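Local structure of aclacinomycin-N/aclacinomycin-A oxidase (Streptomyces galilaeus, 2IPI) at residues 288-300 with 384-398. The protein oxidises the terminal sugar of aclacinomycins in two successive oxygen-dependent steps, converting aclacinomycin N to A and then A to Y, using bicovalently bound FAD. Numbering follows the deposited sequence.
Sequences SMHSVFYLNSRAA and LSADSQVWGEVSLYS. With AKY (methyl (2S,4R)-2-ethyl-2,5,7-trihydroxy-6,11-dioxo-4-{[2,3,6-trideoxy-4-O-{2,6-dideoxy-4-O-[(2S,6S)-6-methyl-5-oxotetrahydro-2h -pyran-2-yl]-alpha-D-lyxo-hexopyranosyl}-3-(dimethylamino)-D-ribo-hexopyranosyl]oxy}-1,2,3,4,6,11-hexahydrotetracene-1-c arboxylate), chain E.
Val-292 to Asn-296 pair antiparallel with Glu-393 to Tyr-397, the two strand axes 161° apart in direction, with Phe-293/Leu-396 and Leu-295/Val-394 as the hydrogen-bonded pairs. At one end Ser-398 turns its hydroxyl back to the neighbouring strand: OG lies between backbone N and carbonyl carbon (chi1 64°) and accepts Ser-291 N at 3.0 Å, while Ser-398 N donates to Ser-291 O. Towards the other end Gly-392 O takes the hydroxyl of Ser-297, OG to O 3.0 Å, from above its carbonyl plane, plus a weak bond from Ser-297 N.

Val-292, Tyr-294, Glu-393, Ser-395 and Tyr-397 share the face that carries the aclacinomycin ligand. Val-292 runs alongside the Tyr-397 ring, Val-292 CG2 3.3 Å from Tyr-397 CE2, while its CG1 sits over the rim of one face of Tyr-294. Tyr-397, an active-site proton acceptor, brings OH to 3.2 Å from C40 of the ligand's terminal sugar; Tyr-469 stands close by. These are the fourth and fifth strands across the seven-stranded antiparallel sheet of the substrate domain, as in other berberine bridge enzyme-like flavoenzymes, and the face bearing Tyr-294, Glu-393 and Tyr-397 lines the pocket. Ser-395 OG donates to the syn lone pair of Glu-393 OE2, tethering that carboxylate, whose plane stands nearly perpendicular to the Tyr-294 ring. Farther out, the Trp-391 indole lies face-on against the anthracycline rings, CZ3 3.3 Å from C1, with Ala-299 CB touching the indole obliquely.

On the opposite face of the sheet, Leu-295 CB packs on Leu-384 CD1 (3.7 Å) and Val-394 CB, Leu-295 CD1 meets Leu-396 CD1, and helix 262-278 covers Leu-295 through Ile-269. Arg-298, extended from CG to NE, reaches Ser-385: NH1 donates to OG in the guanidinium plane at 2.9 Å, and Arg-298 N bonds Leu-384 O.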
loop_
_atom_site.group_PDB
_atom_site.type_symbol
_atom_site.label_atom_id
_atom_site.label_comp_id
_atom_site.label_asym_id
_atom_site.label_seq_id
_atom_site.Cartn_x
_atom_site.Cartn_y
_atom_site.Cartn_z
ATOM N N SER A 288 14.037 5.611 -12.603
ATOM C CA SER A 288 13.573 4.280 -12.961
ATOM C C SER A 288 14.087 3.203 -12.013
ATOM O O SER A 288 13.696 2.049 -12.188
ATOM C CB SER A 288 13.984 3.955 -14.403
ATOM O OG SER A 288 13.232 4.792 -15.269
ATOM N N MET A 289 14.914 3.566 -11.045
ATOM C CA MET A 289 15.415 2.593 -10.057
ATOM C C MET A 289 14.470 2.438 -8.882
ATOM O O MET A 289 13.844 3.410 -8.443
ATOM C CB MET A 289 16.797 3.043 -9.551
ATOM C CG MET A 289 17.678 1.958 -8.945
ATOM S SD MET A 289 19.064 2.566 -7.946
ATOM C CE MET A 289 18.229 2.939 -6.405
ATOM N N HIS A 290 14.328 1.236 -8.332
ATOM C CA HIS A 290 13.624 1.020 -7.074
ATOM C C HIS A 290 14.497 0.194 -6.127
ATOM O O HIS A 290 15.210 -0.712 -6.582
ATOM C CB HIS A 290 12.287 0.326 -7.317
ATOM C CG HIS A 290 11.471 0.038 -6.096
ATOM N ND1 HIS A 290 11.349 -1.237 -5.573
ATOM C CD2 HIS A 290 10.732 0.824 -5.285
ATOM C CE1 HIS A 290 10.577 -1.224 -4.505
ATOM N NE2 HIS A 290 10.190 0.027 -4.309
ATOM N N SER A 291 14.451 0.499 -4.830
ATOM C CA SER A 291 15.101 -0.352 -3.844
ATOM C C SER A 291 14.293 -0.391 -2.545
ATOM O O SER A 291 13.639 0.580 -2.189
ATOM C CB SER A 291 16.530 0.068 -3.519
ATOM O OG SER A 291 16.588 1.217 -2.706
ATOM N N VAL A 292 14.415 -1.533 -1.891
ATOM C CA VAL A 292 13.928 -1.802 -0.552
ATOM C C VAL A 292 15.109 -2.194 0.341
ATOM O O VAL A 292 15.839 -3.120 -0.003
ATOM C CB VAL A 292 12.881 -2.919 -0.539
ATOM C CG1 VAL A 292 12.378 -3.163 0.878
ATOM C CG2 VAL A 292 11.736 -2.563 -1.473
ATOM N N PHE A 293 15.296 -1.471 1.437
ATOM C CA PHE A 293 16.418 -1.834 2.330
ATOM C C PHE A 293 15.802 -2.568 3.511
ATOM O O PHE A 293 15.129 -1.952 4.323
ATOM C CB PHE A 293 17.245 -0.629 2.735
ATOM C CG PHE A 293 18.703 -0.930 3.103
ATOM C CD1 PHE A 293 19.617 0.099 3.197
ATOM C CD2 PHE A 293 19.120 -2.228 3.330
ATOM C CE1 PHE A 293 20.949 -0.161 3.509
ATOM C CE2 PHE A 293 20.433 -2.510 3.656
ATOM C CZ PHE A 293 21.334 -1.464 3.751
ATOM N N TYR A 294 16.010 -3.883 3.573
ATOM C CA TYR A 294 15.419 -4.652 4.656
ATOM C C TYR A 294 16.394 -4.667 5.845
ATOM O O TYR A 294 17.362 -5.415 5.806
ATOM C CB TYR A 294 15.076 -6.087 4.269
ATOM C CG TYR A 294 14.108 -6.234 3.124
ATOM C CD1 TYR A 294 14.555 -6.659 1.874
ATOM C CD2 TYR A 294 12.758 -5.946 3.288
ATOM C CE1 TYR A 294 13.673 -6.797 0.817
ATOM C CE2 TYR A 294 11.869 -6.080 2.234
ATOM C CZ TYR A 294 12.341 -6.506 1.007
ATOM O OH TYR A 294 11.458 -6.640 -0.032
ATOM N N LEU A 295 16.055 -3.826 6.815
ATOM C CA LEU A 295 16.851 -3.753 8.036
ATOM C C LEU A 295 16.354 -4.777 9.057
ATOM O O LEU A 295 15.624 -4.426 9.981
ATOM C CB LEU A 295 16.838 -2.329 8.599
ATOM C CG LEU A 295 17.218 -1.268 7.553
ATOM C CD1 LEU A 295 17.126 0.132 8.121
ATOM C CD2 LEU A 295 18.623 -1.561 7.032
ATOM N N ASN A 296 16.764 -6.015 8.844
ATOM C CA ASN A 296 16.455 -7.149 9.683
ATOM C C ASN A 296 17.133 -7.085 11.053
ATOM O O ASN A 296 18.165 -6.431 11.199
ATOM C CB ASN A 296 16.906 -8.447 8.998
ATOM C CG ASN A 296 16.217 -8.706 7.676
ATOM O OD1 ASN A 296 14.996 -8.818 7.591
ATOM N ND2 ASN A 296 17.006 -8.826 6.620
ATOM N N SER A 297 16.556 -7.788 12.022
ATOM C CA SER A 297 17.145 -7.915 13.348
ATOM C C SER A 297 18.359 -8.848 13.354
ATOM O O SER A 297 18.592 -9.510 12.343
ATOM C CB SER A 297 16.099 -8.431 14.341
ATOM O OG SER A 297 15.238 -7.365 14.738
ATOM N N ARG A 298 19.085 -8.881 14.461
ATOM C CA ARG A 298 20.189 -9.764 14.768
ATOM C C ARG A 298 19.687 -11.121 15.281
ATOM O O ARG A 298 19.942 -11.572 16.394
ATOM C CB ARG A 298 21.163 -9.271 15.843
ATOM C CG ARG A 298 22.569 -9.859 15.764
ATOM C CD ARG A 298 23.505 -8.977 16.584
ATOM N NE ARG A 298 24.918 -9.206 16.333
ATOM C CZ ARG A 298 25.845 -8.269 16.264
ATOM N NH1 ARG A 298 25.532 -6.987 16.427
ATOM N NH2 ARG A 298 27.105 -8.622 16.029
ATOM N N ALA A 299 18.990 -11.783 14.380
ATOM C CA ALA A 299 18.681 -13.203 14.417
ATOM C C ALA A 299 18.606 -13.648 12.952
ATOM O O ALA A 299 18.793 -14.814 12.603
ATOM C CB ALA A 299 17.416 -13.528 15.168
ATOM N N ALA A 300 18.338 -12.643 12.119
ATOM C CA ALA A 300 18.095 -12.829 10.704
ATOM C C ALA A 300 19.386 -13.116 9.944
ATOM O O ALA A 300 19.380 -13.669 8.845
ATOM C CB ALA A 300 17.413 -11.590 10.141
ATOM N N LEU A 384 17.599 -2.972 16.599
ATOM C CA LEU A 384 17.697 -4.086 15.641
ATOM C C LEU A 384 18.781 -5.037 16.133
ATOM O O LEU A 384 18.624 -6.246 16.037
ATOM C CB LEU A 384 17.922 -3.564 14.227
ATOM C CG LEU A 384 16.687 -2.983 13.518
ATOM C CD1 LEU A 384 17.062 -2.175 12.282
ATOM C CD2 LEU A 384 15.705 -4.085 13.158
ATOM N N SER A 385 19.869 -4.510 16.677
ATOM C CA SER A 385 20.983 -5.354 17.092
ATOM C C SER A 385 20.651 -6.266 18.269
ATOM O O SER A 385 21.238 -7.347 18.410
ATOM C CB SER A 385 22.197 -4.486 17.438
ATOM O OG SER A 385 23.344 -5.329 17.486
ATOM N N ALA A 386 19.721 -5.848 19.116
ATOM C CA ALA A 386 19.363 -6.560 20.332
ATOM C C ALA A 386 18.881 -7.980 20.083
ATOM O O ALA A 386 18.242 -8.320 19.095
ATOM C CB ALA A 386 18.300 -5.793 21.121
ATOM N N ASP A 387 19.203 -8.832 21.063
ATOM C CA ASP A 387 18.648 -10.167 21.164
ATOM C C ASP A 387 17.241 -10.071 21.751
ATOM O O ASP A 387 16.906 -10.595 22.815
ATOM C CB ASP A 387 19.540 -11.069 22.010
ATOM C CG ASP A 387 19.044 -12.486 22.164
ATOM O OD1 ASP A 387 18.618 -13.088 21.154
ATOM O OD2 ASP A 387 19.063 -12.994 23.310
ATOM N N SER A 388 16.393 -9.376 20.991
ATOM C CA SER A 388 14.965 -9.312 21.229
ATOM C C SER A 388 14.400 -10.714 21.301
ATOM O O SER A 388 15.096 -11.714 21.051
ATOM C CB SER A 388 14.300 -8.532 20.085
ATOM O OG SER A 388 13.280 -9.322 19.475
ATOM N N GLN A 389 13.114 -10.903 21.617
ATOM C CA GLN A 389 12.723 -12.318 21.427
ATOM C C GLN A 389 11.832 -12.436 20.202
ATOM O O GLN A 389 11.165 -13.440 19.989
ATOM C CB GLN A 389 12.101 -12.907 22.690
ATOM C CG GLN A 389 12.366 -14.393 22.855
ATOM C CD GLN A 389 13.618 -14.709 23.662
ATOM O OE1 GLN A 389 13.979 -13.978 24.586
ATOM N NE2 GLN A 389 14.292 -15.792 23.295
ATOM N N VAL A 390 11.839 -11.385 19.371
ATOM C CA VAL A 390 10.922 -11.303 18.242
ATOM C C VAL A 390 11.583 -10.919 16.917
ATOM O O VAL A 390 12.622 -10.261 16.874
ATOM C CB VAL A 390 9.804 -10.264 18.484
ATOM C CG1 VAL A 390 9.637 -9.890 19.947
ATOM C CG2 VAL A 390 10.086 -9.013 17.659
ATOM N N TRP A 391 10.931 -11.338 15.840
ATOM C CA TRP A 391 11.307 -11.130 14.454
ATOM C C TRP A 391 10.909 -9.753 13.935
ATOM O O TRP A 391 9.877 -9.631 13.266
ATOM C CB TRP A 391 10.642 -12.196 13.571
ATOM C CG TRP A 391 11.604 -12.931 12.697
ATOM C CD1 TRP A 391 11.722 -12.854 11.342
ATOM C CD2 TRP A 391 12.594 -13.873 13.139
ATOM N NE1 TRP A 391 12.728 -13.692 10.912
ATOM C CE2 TRP A 391 13.278 -14.327 11.997
ATOM C CE3 TRP A 391 12.963 -14.368 14.388
ATOM C CZ2 TRP A 391 14.315 -15.256 12.062
ATOM C CZ3 TRP A 391 13.995 -15.291 14.449
ATOM C CH2 TRP A 391 14.656 -15.725 13.294
ATOM N N GLY A 392 11.696 -8.725 14.236
ATOM C CA GLY A 392 11.463 -7.357 13.857
ATOM C C GLY A 392 12.289 -6.878 12.688
ATOM O O GLY A 392 13.385 -7.346 12.348
ATOM N N GLU A 393 11.765 -5.872 11.973
ATOM C CA GLU A 393 12.576 -5.293 10.904
ATOM C C GLU A 393 12.022 -3.938 10.462
ATOM O O GLU A 393 10.844 -3.644 10.638
ATOM C CB GLU A 393 12.695 -6.230 9.709
ATOM C CG GLU A 393 11.400 -6.701 9.056
ATOM C CD GLU A 393 11.304 -6.126 7.647
ATOM O OE1 GLU A 393 10.972 -6.842 6.678
ATOM O OE2 GLU A 393 11.588 -4.910 7.567
ATOM N N VAL A 394 12.946 -3.178 9.888
ATOM C CA VAL A 394 12.679 -1.889 9.289
ATOM C C VAL A 394 13.001 -1.889 7.806
ATOM O O VAL A 394 14.134 -2.114 7.398
ATOM C CB VAL A 394 13.532 -0.784 9.958
ATOM C CG1 VAL A 394 13.331 0.534 9.220
ATOM C CG2 VAL A 394 13.211 -0.742 11.448
ATOM N N SER A 395 11.992 -1.603 6.994
ATOM C CA SER A 395 12.221 -1.507 5.555
ATOM C C SER A 395 12.233 -0.050 5.116
ATOM O O SER A 395 11.350 0.741 5.466
ATOM C CB SER A 395 11.138 -2.280 4.813
ATOM O OG SER A 395 11.164 -3.652 5.135
ATOM N N LEU A 396 13.224 0.336 4.337
ATOM C CA LEU A 396 13.285 1.671 3.774
ATOM C C LEU A 396 13.113 1.562 2.257
ATOM O O LEU A 396 13.854 0.803 1.631
ATOM C CB LEU A 396 14.587 2.406 4.093
ATOM C CG LEU A 396 15.115 2.264 5.521
ATOM C CD1 LEU A 396 16.560 2.760 5.606
ATOM C CD2 LEU A 396 14.224 3.025 6.487
ATOM N N TYR A 397 12.151 2.298 1.713
ATOM C CA TYR A 397 11.869 2.308 0.284
ATOM C C TYR A 397 12.310 3.592 -0.399
ATOM O O TYR A 397 11.971 4.691 0.042
ATOM C CB TYR A 397 10.358 2.117 0.023
ATOM C CG TYR A 397 9.862 0.840 0.648
ATOM C CD1 TYR A 397 9.595 0.754 2.021
ATOM C CD2 TYR A 397 9.674 -0.286 -0.131
ATOM C CE1 TYR A 397 9.146 -0.429 2.579
ATOM C CE2 TYR A 397 9.226 -1.469 0.424
ATOM C CZ TYR A 397 8.965 -1.538 1.778
ATOM O OH TYR A 397 8.513 -2.725 2.314
ATOM N N SER A 398 13.064 3.439 -1.484
ATOM C CA SER A 398 13.311 4.594 -2.341
ATOM C C SER A 398 11.929 5.068 -2.826
ATOM O O SER A 398 11.087 4.203 -3.110
ATOM C CB SER A 398 14.254 4.276 -3.489
ATOM O OG SER A 398 13.702 3.316 -4.376
HETATM O O15 AKY E . 4.915 -1.353 0.936
HETATM C C42 AKY E . 5.015 -2.568 1.189
HETATM C C40 AKY E . 6.063 -3.371 0.380
HETATM C C38 AKY E . 6.229 -4.777 0.792
HETATM C C39 AKY E . 4.398 -3.263 2.470
HETATM C C41 AKY E . 4.211 -2.899 3.748
HETATM O O14 AKY E . 4.327 -4.669 2.403
HETATM C C37 AKY E . 5.574 -5.249 2.042
HETATM O O13 AKY E . 5.541 -6.654 2.029
HETATM C C35 AKY E . 5.794 -7.279 3.253
HETATM C C34 AKY E . 7.180 -7.928 3.312
HETATM C C36 AKY E . 8.146 -7.237 2.517
HETATM O O11 AKY E . 7.200 -9.419 2.974
HETATM C C33 AKY E . 4.673 -8.223 3.650
HETATM O O12 AKY E . 3.266 -7.651 3.678
HETATM C C32 AKY E . 4.788 -9.504 3.104
HETATM C C31 AKY E . 5.975 -10.140 3.513
HETATM O O7 AKY E . 9.699 -13.923 7.256
HETATM C C7 AKY E . 9.332 -15.302 7.317
HETATM C C8 AKY E . 9.715 -15.972 6.056
HETATM C C9 AKY E . 11.179 -16.331 6.076
HETATM O O9 AKY E . 11.857 -15.181 6.447
HETATM C C13 AKY E . 11.556 -16.869 4.743
HETATM C C14 AKY E . 11.292 -15.713 3.776
HETATM C C20 AKY E . 10.062 -15.870 8.492
HETATM C C19 AKY E . 11.084 -16.817 8.403
HETATM C C10 AKY E . 11.351 -17.432 7.050
HETATM C C11 AKY E . 11.674 -17.338 9.555
HETATM C C18 AKY E . 11.241 -16.931 10.816
HETATM C C17 AKY E . 10.212 -15.987 10.926
HETATM C C6 AKY E . 9.652 -15.468 9.764
HETATM O O6 AKY E . 8.655 -14.561 9.834
HETATM C C12 AKY E . 11.813 -17.512 11.971
HETATM O O3 AKY E . 12.740 -18.348 11.898
HETATM C C15 AKY E . 11.315 -17.143 13.245
HETATM C C1 AKY E . 11.829 -17.766 14.381
HETATM C C2 AKY E . 11.342 -17.480 15.657
HETATM C C3 AKY E . 10.324 -16.534 15.773
HETATM C C16 AKY E . 10.274 -16.195 13.359
HETATM C C5 AKY E . 9.720 -15.613 12.198
HETATM O O5 AKY E . 8.768 -14.808 12.193
HETATM C C4 AKY E . 9.800 -15.903 14.647
HETATM O O4 AKY E . 8.800 -15.004 14.836
HETATM O O18 AKY E . 6.126 -10.343 4.927
HETATM C C45 AKY E . 8.546 -13.074 7.155
HETATM C C43 AKY E . 10.302 -18.523 6.848
HETATM O O16 AKY E . 9.159 -18.413 7.305
HETATM O O17 AKY E . 10.612 -19.668 6.174
HETATM C C44 AKY E . 10.410 -20.767 7.071
HETATM O O19 AKY E . 7.672 -13.439 6.116
HETATM C C47 AKY E . 7.886 -10.710 6.554
HETATM N N11 AKY E . 7.133 -9.888 7.518
HETATM C C52 AKY E . 7.498 -8.527 7.716
HETATM C C51 AKY E . 5.746 -10.161 7.692
HETATM C C46 AKY E . 9.020 -11.635 6.978
HETATM C C48 AKY E . 7.225 -11.210 5.268
HETATM C C49 AKY E . 6.687 -12.616 5.467
HETATM C C50 AKY E . 5.190 -12.852 5.699
#